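Local coordinates for protein Maltose/maltodextrin transport permease homologue (Bdellovibrio bacteriovorus HD100, PDB 6FFL) that probably binds maltose and maltodextrins through this solute-binding domain, here holding maltotriose, and passes them to the fused membrane-spanning part of a sugar ABC transporter, at residues 68-82 with 99-111. Sequence-based numbering, arbitrary orientation.
Sequences QVGPFATMGIVRPLD and PVYDGKHYMIGDA. With PT (platinum (II) ion), chain E.
In the lobe of the solute-binding domain that contains strands 4-9 and 61-65, the beta-hairpin 100-105 and the chain running on from it pack against helix 69-74 and against the loop that leads from it into helix 82-85. Tyr106 fills the angle between helix and loop. Ala73 CB stands over the centre of its ring, 3.5 Å from the centroid, in a CH-pi contact, while Pro80 lies alongside with CG 3.8 Å from Tyr106 CE1. Val69 divides its two branches. CG1, anti to the backbone N (chi1 161°), meets Tyr101 CB at 3.6 Å, and CG2 rests on Met107 CB. The Tyr101 ring lies across the helix, with Gly70 CA over one face, and its OH end reaches Thr74 CG2.

Beyond the helix, hydrogen bonds join the apolar contacts. Leu81 N donates to His105 O almost straight along the carbonyl (2.8 Å), and Leu81 CD1 then packs on the backbone of Tyr106 and Met107. Asp82, the first residue of helix 82-85, grips His105 with both oxygens: OD1 accepts from His105 N at 2.8 Å through its syn lone pair, and His105 ND1 donates to Asp82 OD2 (2.8 Å), in the imidazole plane but 31° out of the carboxylate plane. The two bonds restrain the rotation of the carboxylate, and the ND1 bond together with the stack on Phe90 orients the imidazole. A water bridges Arg79 O and Tyr106 O, donating to both.

A Schellman motif terminates helix 69-74, with Gly76 at positive phi; next to it, Met75 SD binds a platinum ion at 2.3 Å together with Met54. The whole is a helix and its following loop laid over a type I' beta-hairpin, fastened by a His-carboxylate pair at the start of helix 82-85, within the periplasmic-binding-protein fold.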
loop_
_atom_site.group_PDB
_atom_site.type_symbol
_atom_site.label_atom_id
_atom_site.label_comp_id
_atom_site.label_asym_id
_atom_site.label_seq_id
_atom_site.Cartn_x
_atom_site.Cartn_y
_atom_site.Cartn_z
ATOM N N GLN A 68 -1.323 -10.311 1.868
ATOM C CA GLN A 68 -1.443 -11.523 1.068
ATOM C C GLN A 68 -1.010 -12.769 1.841
ATOM O O GLN A 68 -1.240 -13.886 1.363
ATOM C CB GLN A 68 -0.705 -11.369 -0.270
ATOM C CG GLN A 68 0.774 -11.269 -0.218
ATOM C CD GLN A 68 1.374 -10.794 -1.541
ATOM O OE1 GLN A 68 0.711 -10.165 -2.367
ATOM N NE2 GLN A 68 2.632 -11.108 -1.743
ATOM N N VAL A 69 -0.496 -12.608 3.064
ATOM C CA VAL A 69 -0.078 -13.760 3.872
ATOM C C VAL A 69 -1.256 -14.695 4.142
ATOM O O VAL A 69 -1.145 -15.921 3.990
ATOM C CB VAL A 69 0.564 -13.282 5.187
ATOM C CG1 VAL A 69 0.571 -14.399 6.214
ATOM C CG2 VAL A 69 1.972 -12.778 4.934
ATOM N N GLY A 70 -2.384 -14.142 4.581
ATOM C CA GLY A 70 -3.542 -14.935 4.950
ATOM C C GLY A 70 -3.986 -15.886 3.859
ATOM O O GLY A 70 -4.052 -17.104 4.058
ATOM N N PRO A 71 -4.310 -15.345 2.680
ATOM C CA PRO A 71 -4.716 -16.220 1.570
ATOM C C PRO A 71 -3.621 -17.179 1.142
ATOM O O PRO A 71 -3.892 -18.366 0.921
ATOM C CB PRO A 71 -5.073 -15.228 0.457
ATOM C CG PRO A 71 -5.438 -13.958 1.181
ATOM C CD PRO A 71 -4.507 -13.914 2.363
ATOM N N PHE A 72 -2.384 -16.695 1.019
ATOM C CA PHE A 72 -1.307 -17.567 0.563
ATOM C C PHE A 72 -1.073 -18.696 1.553
ATOM O O PHE A 72 -0.893 -19.855 1.160
ATOM C CB PHE A 72 -0.003 -16.784 0.376
ATOM C CG PHE A 72 0.027 -15.872 -0.832
ATOM C CD1 PHE A 72 -1.068 -15.748 -1.676
ATOM C CD2 PHE A 72 1.180 -15.136 -1.114
ATOM C CE1 PHE A 72 -1.023 -14.894 -2.784
ATOM C CE2 PHE A 72 1.243 -14.282 -2.219
ATOM C CZ PHE A 72 0.132 -14.160 -3.056
ATOM N N ALA A 73 -1.055 -18.372 2.851
ATOM C CA ALA A 73 -0.769 -19.401 3.846
ATOM C C ALA A 73 -1.910 -20.402 3.956
ATOM O O ALA A 73 -1.675 -21.621 4.003
ATOM C CB ALA A 73 -0.485 -18.759 5.203
ATOM N N THR A 74 -3.157 -19.919 3.990
ATOM C CA THR A 74 -4.270 -20.852 4.148
ATOM C C THR A 74 -4.461 -21.752 2.933
ATOM O O THR A 74 -5.016 -22.849 3.079
ATOM C CB THR A 74 -5.584 -20.112 4.454
ATOM O OG1 THR A 74 -5.948 -19.270 3.358
ATOM C CG2 THR A 74 -5.452 -19.282 5.702
ATOM N N MET A 75 -4.017 -21.328 1.750
ATOM C CA MET A 75 -4.040 -22.179 0.563
ATOM C C MET A 75 -2.839 -23.114 0.488
ATOM O O MET A 75 -2.753 -23.919 -0.448
ATOM C CB MET A 75 -4.087 -21.322 -0.705
ATOM C CG MET A 75 -5.311 -20.425 -0.836
ATOM S SD MET A 75 -6.776 -21.283 -1.421
ATOM C CE MET A 75 -7.870 -19.902 -1.772
ATOM N N GLY A 76 -1.917 -23.015 1.441
ATOM C CA GLY A 76 -0.739 -23.863 1.472
ATOM C C GLY A 76 0.241 -23.626 0.342
ATOM O O GLY A 76 0.949 -24.551 -0.051
ATOM N N ILE A 77 0.313 -22.410 -0.198
ATOM C CA ILE A 77 1.165 -22.180 -1.358
ATOM C C ILE A 77 2.436 -21.405 -1.024
ATOM O O ILE A 77 3.237 -21.143 -1.930
ATOM C CB ILE A 77 0.389 -21.492 -2.500
ATOM C CG1 ILE A 77 -0.143 -20.126 -2.053
ATOM C CG2 ILE A 77 -0.727 -22.425 -3.003
ATOM C CD1 ILE A 77 -0.902 -19.353 -3.163
ATOM N N VAL A 78 2.661 -21.041 0.240
ATOM C CA VAL A 78 3.934 -20.449 0.642
ATOM C C VAL A 78 4.451 -21.153 1.889
ATOM O O VAL A 78 3.677 -21.701 2.683
ATOM C CB VAL A 78 3.833 -18.932 0.900
ATOM C CG1 VAL A 78 3.602 -18.192 -0.422
ATOM C CG2 VAL A 78 2.742 -18.631 1.934
ATOM N N ARG A 79 5.778 -21.122 2.066
ATOM C CA ARG A 79 6.450 -21.885 3.124
ATOM C C ARG A 79 6.583 -21.054 4.398
ATOM O O ARG A 79 6.890 -19.860 4.325
ATOM C CB ARG A 79 7.847 -22.304 2.682
ATOM C CG ARG A 79 7.889 -23.092 1.391
ATOM C CD ARG A 79 9.326 -23.326 0.937
ATOM N NE ARG A 79 9.374 -24.360 -0.095
ATOM C CZ ARG A 79 9.806 -25.596 0.099
ATOM N NH1 ARG A 79 10.272 -25.965 1.289
ATOM N NH2 ARG A 79 9.790 -26.458 -0.909
ATOM N N PRO A 80 6.373 -21.638 5.579
ATOM C CA PRO A 80 6.752 -20.934 6.812
ATOM C C PRO A 80 8.247 -20.663 6.785
ATOM O O PRO A 80 9.030 -21.521 6.381
ATOM C CB PRO A 80 6.386 -21.924 7.927
ATOM C CG PRO A 80 5.512 -22.950 7.288
ATOM C CD PRO A 80 5.890 -23.004 5.842
ATOM N N LEU A 81 8.637 -19.454 7.194
ATOM C CA LEU A 81 10.035 -19.041 7.121
ATOM C C LEU A 81 10.799 -19.267 8.416
ATOM O O LEU A 81 12.028 -19.131 8.426
ATOM C CB LEU A 81 10.125 -17.556 6.741
ATOM C CG LEU A 81 9.548 -17.260 5.362
ATOM C CD1 LEU A 81 9.593 -15.771 5.070
ATOM C CD2 LEU A 81 10.280 -18.070 4.289
ATOM N N ASP A 82 10.101 -19.605 9.499
ATOM C CA ASP A 82 10.736 -19.719 10.809
ATOM C C ASP A 82 11.891 -20.713 10.795
ATOM O O ASP A 82 12.980 -20.425 11.303
ATOM C CB ASP A 82 9.680 -20.115 11.835
ATOM C CG ASP A 82 8.540 -19.115 11.884
ATOM O OD1 ASP A 82 7.589 -19.237 11.068
ATOM O OD2 ASP A 82 8.627 -18.184 12.710
ATOM N N PRO A 99 4.745 -9.840 9.785
ATOM C CA PRO A 99 3.492 -10.099 10.505
ATOM C C PRO A 99 3.281 -11.591 10.686
ATOM O O PRO A 99 3.529 -12.378 9.773
ATOM C CB PRO A 99 2.418 -9.492 9.592
ATOM C CG PRO A 99 3.033 -9.484 8.227
ATOM C CD PRO A 99 4.515 -9.238 8.461
ATOM N N VAL A 100 2.811 -11.967 11.875
ATOM C CA VAL A 100 2.585 -13.364 12.232
ATOM C C VAL A 100 1.170 -13.758 11.836
ATOM O O VAL A 100 0.219 -12.981 11.991
ATOM C CB VAL A 100 2.826 -13.586 13.740
ATOM C CG1 VAL A 100 2.417 -14.997 14.174
ATOM C CG2 VAL A 100 4.284 -13.330 14.082
ATOM N N TYR A 101 1.026 -14.972 11.319
ATOM C CA TYR A 101 -0.282 -15.516 11.004
ATOM C C TYR A 101 -0.262 -16.992 11.356
ATOM O O TYR A 101 0.660 -17.705 10.954
ATOM C CB TYR A 101 -0.646 -15.325 9.525
ATOM C CG TYR A 101 -1.946 -16.027 9.190
ATOM C CD1 TYR A 101 -3.153 -15.543 9.680
ATOM C CD2 TYR A 101 -1.963 -17.189 8.437
ATOM C CE1 TYR A 101 -4.344 -16.183 9.416
ATOM C CE2 TYR A 101 -3.157 -17.848 8.167
ATOM C CZ TYR A 101 -4.344 -17.330 8.659
ATOM O OH TYR A 101 -5.538 -17.959 8.406
ATOM N N ASP A 102 -1.257 -17.441 12.122
ATOM C CA ASP A 102 -1.325 -18.841 12.535
ATOM C C ASP A 102 -0.044 -19.250 13.253
ATOM O O ASP A 102 0.447 -20.369 13.094
ATOM C CB ASP A 102 -1.601 -19.744 11.324
ATOM C CG ASP A 102 -2.119 -21.122 11.707
ATOM O OD1 ASP A 102 -2.612 -21.299 12.842
ATOM O OD2 ASP A 102 -2.016 -22.034 10.857
ATOM N N GLY A 103 0.537 -18.315 14.004
ATOM C CA GLY A 103 1.725 -18.577 14.783
ATOM C C GLY A 103 3.021 -18.670 14.012
ATOM O O GLY A 103 4.046 -19.004 14.613
ATOM N N LYS A 104 3.024 -18.378 12.712
ATOM C CA LYS A 104 4.221 -18.532 11.895
ATOM C C LYS A 104 4.487 -17.272 11.085
ATOM O O LYS A 104 3.603 -16.432 10.877
ATOM C CB LYS A 104 4.106 -19.727 10.936
ATOM C CG LYS A 104 4.006 -21.079 11.646
ATOM C CD LYS A 104 3.550 -22.188 10.703
ATOM C CE LYS A 104 2.775 -23.269 11.450
ATOM N NZ LYS A 104 2.633 -24.520 10.649
ATOM N N HIS A 105 5.724 -17.174 10.593
ATOM C CA HIS A 105 6.162 -16.075 9.732
ATOM C C HIS A 105 6.152 -16.541 8.281
ATOM O O HIS A 105 6.966 -17.381 7.898
ATOM C CB HIS A 105 7.571 -15.611 10.094
ATOM C CG HIS A 105 7.676 -14.890 11.400
ATOM N ND1 HIS A 105 8.229 -15.466 12.523
ATOM C CD2 HIS A 105 7.338 -13.625 11.754
ATOM C CE1 HIS A 105 8.212 -14.595 13.517
ATOM N NE2 HIS A 105 7.677 -13.471 13.078
ATOM N N TYR A 106 5.280 -15.960 7.456
ATOM C CA TYR A 106 5.252 -16.334 6.049
ATOM C C TYR A 106 5.885 -15.291 5.136
ATOM O O TYR A 106 6.019 -15.545 3.934
ATOM C CB TYR A 106 3.802 -16.611 5.598
ATOM C CG TYR A 106 3.224 -17.883 6.205
ATOM C CD1 TYR A 106 3.531 -19.129 5.675
ATOM C CD2 TYR A 106 2.370 -17.827 7.299
ATOM C CE1 TYR A 106 2.996 -20.300 6.225
ATOM C CE2 TYR A 106 1.842 -18.981 7.859
ATOM C CZ TYR A 106 2.154 -20.205 7.318
ATOM O OH TYR A 106 1.622 -21.340 7.879
ATOM N N MET A 107 6.284 -14.133 5.668
ATOM C CA MET A 107 6.755 -13.035 4.843
ATOM C C MET A 107 7.824 -12.259 5.602
ATOM O O MET A 107 7.713 -12.087 6.818
ATOM C CB MET A 107 5.594 -12.097 4.471
ATOM C CG MET A 107 6.035 -10.792 3.863
ATOM S SD MET A 107 4.679 -9.680 3.446
ATOM C CE MET A 107 3.909 -10.552 2.072
ATOM N N ILE A 108 8.846 -11.781 4.892
ATOM C CA ILE A 108 9.768 -10.806 5.470
ATOM C C ILE A 108 9.885 -9.625 4.515
ATOM O O ILE A 108 10.245 -9.795 3.340
ATOM C CB ILE A 108 11.155 -11.401 5.786
ATOM C CG1 ILE A 108 12.103 -10.281 6.203
ATOM C CG2 ILE A 108 11.733 -12.171 4.592
ATOM C CD1 ILE A 108 11.803 -9.759 7.592
ATOM N N GLY A 109 9.583 -8.432 5.022
ATOM C CA GLY A 109 9.665 -7.228 4.226
ATOM C C GLY A 109 10.999 -6.520 4.367
ATOM O O GLY A 109 11.698 -6.666 5.368
ATOM N N ASP A 110 11.334 -5.746 3.329
ATOM C CA ASP A 110 12.576 -4.993 3.305
ATOM C C ASP A 110 12.407 -3.567 3.808
ATOM O O ASP A 110 13.407 -2.864 3.990
ATOM C CB ASP A 110 13.168 -4.992 1.886
ATOM C CG ASP A 110 12.165 -4.572 0.807
ATOM O OD1 ASP A 110 10.935 -4.631 1.035
ATOM O OD2 ASP A 110 12.625 -4.195 -0.297
ATOM N N ALA A 111 11.173 -3.135 4.054
ATOM C CA ALA A 111 10.916 -1.789 4.541
ATOM C C ALA A 111 9.673 -1.834 5.415
ATOM O O ALA A 111 8.998 -2.857 5.524
ATOM C CB ALA A 111 10.746 -0.792 3.382
HETATM PT PT PT E . -6.158 -21.973 -3.533
HETATM O O HOH W 1 7.102 -17.798 2.679
HETATM O O HOH W 2 -5.109 -20.175 -3.975
#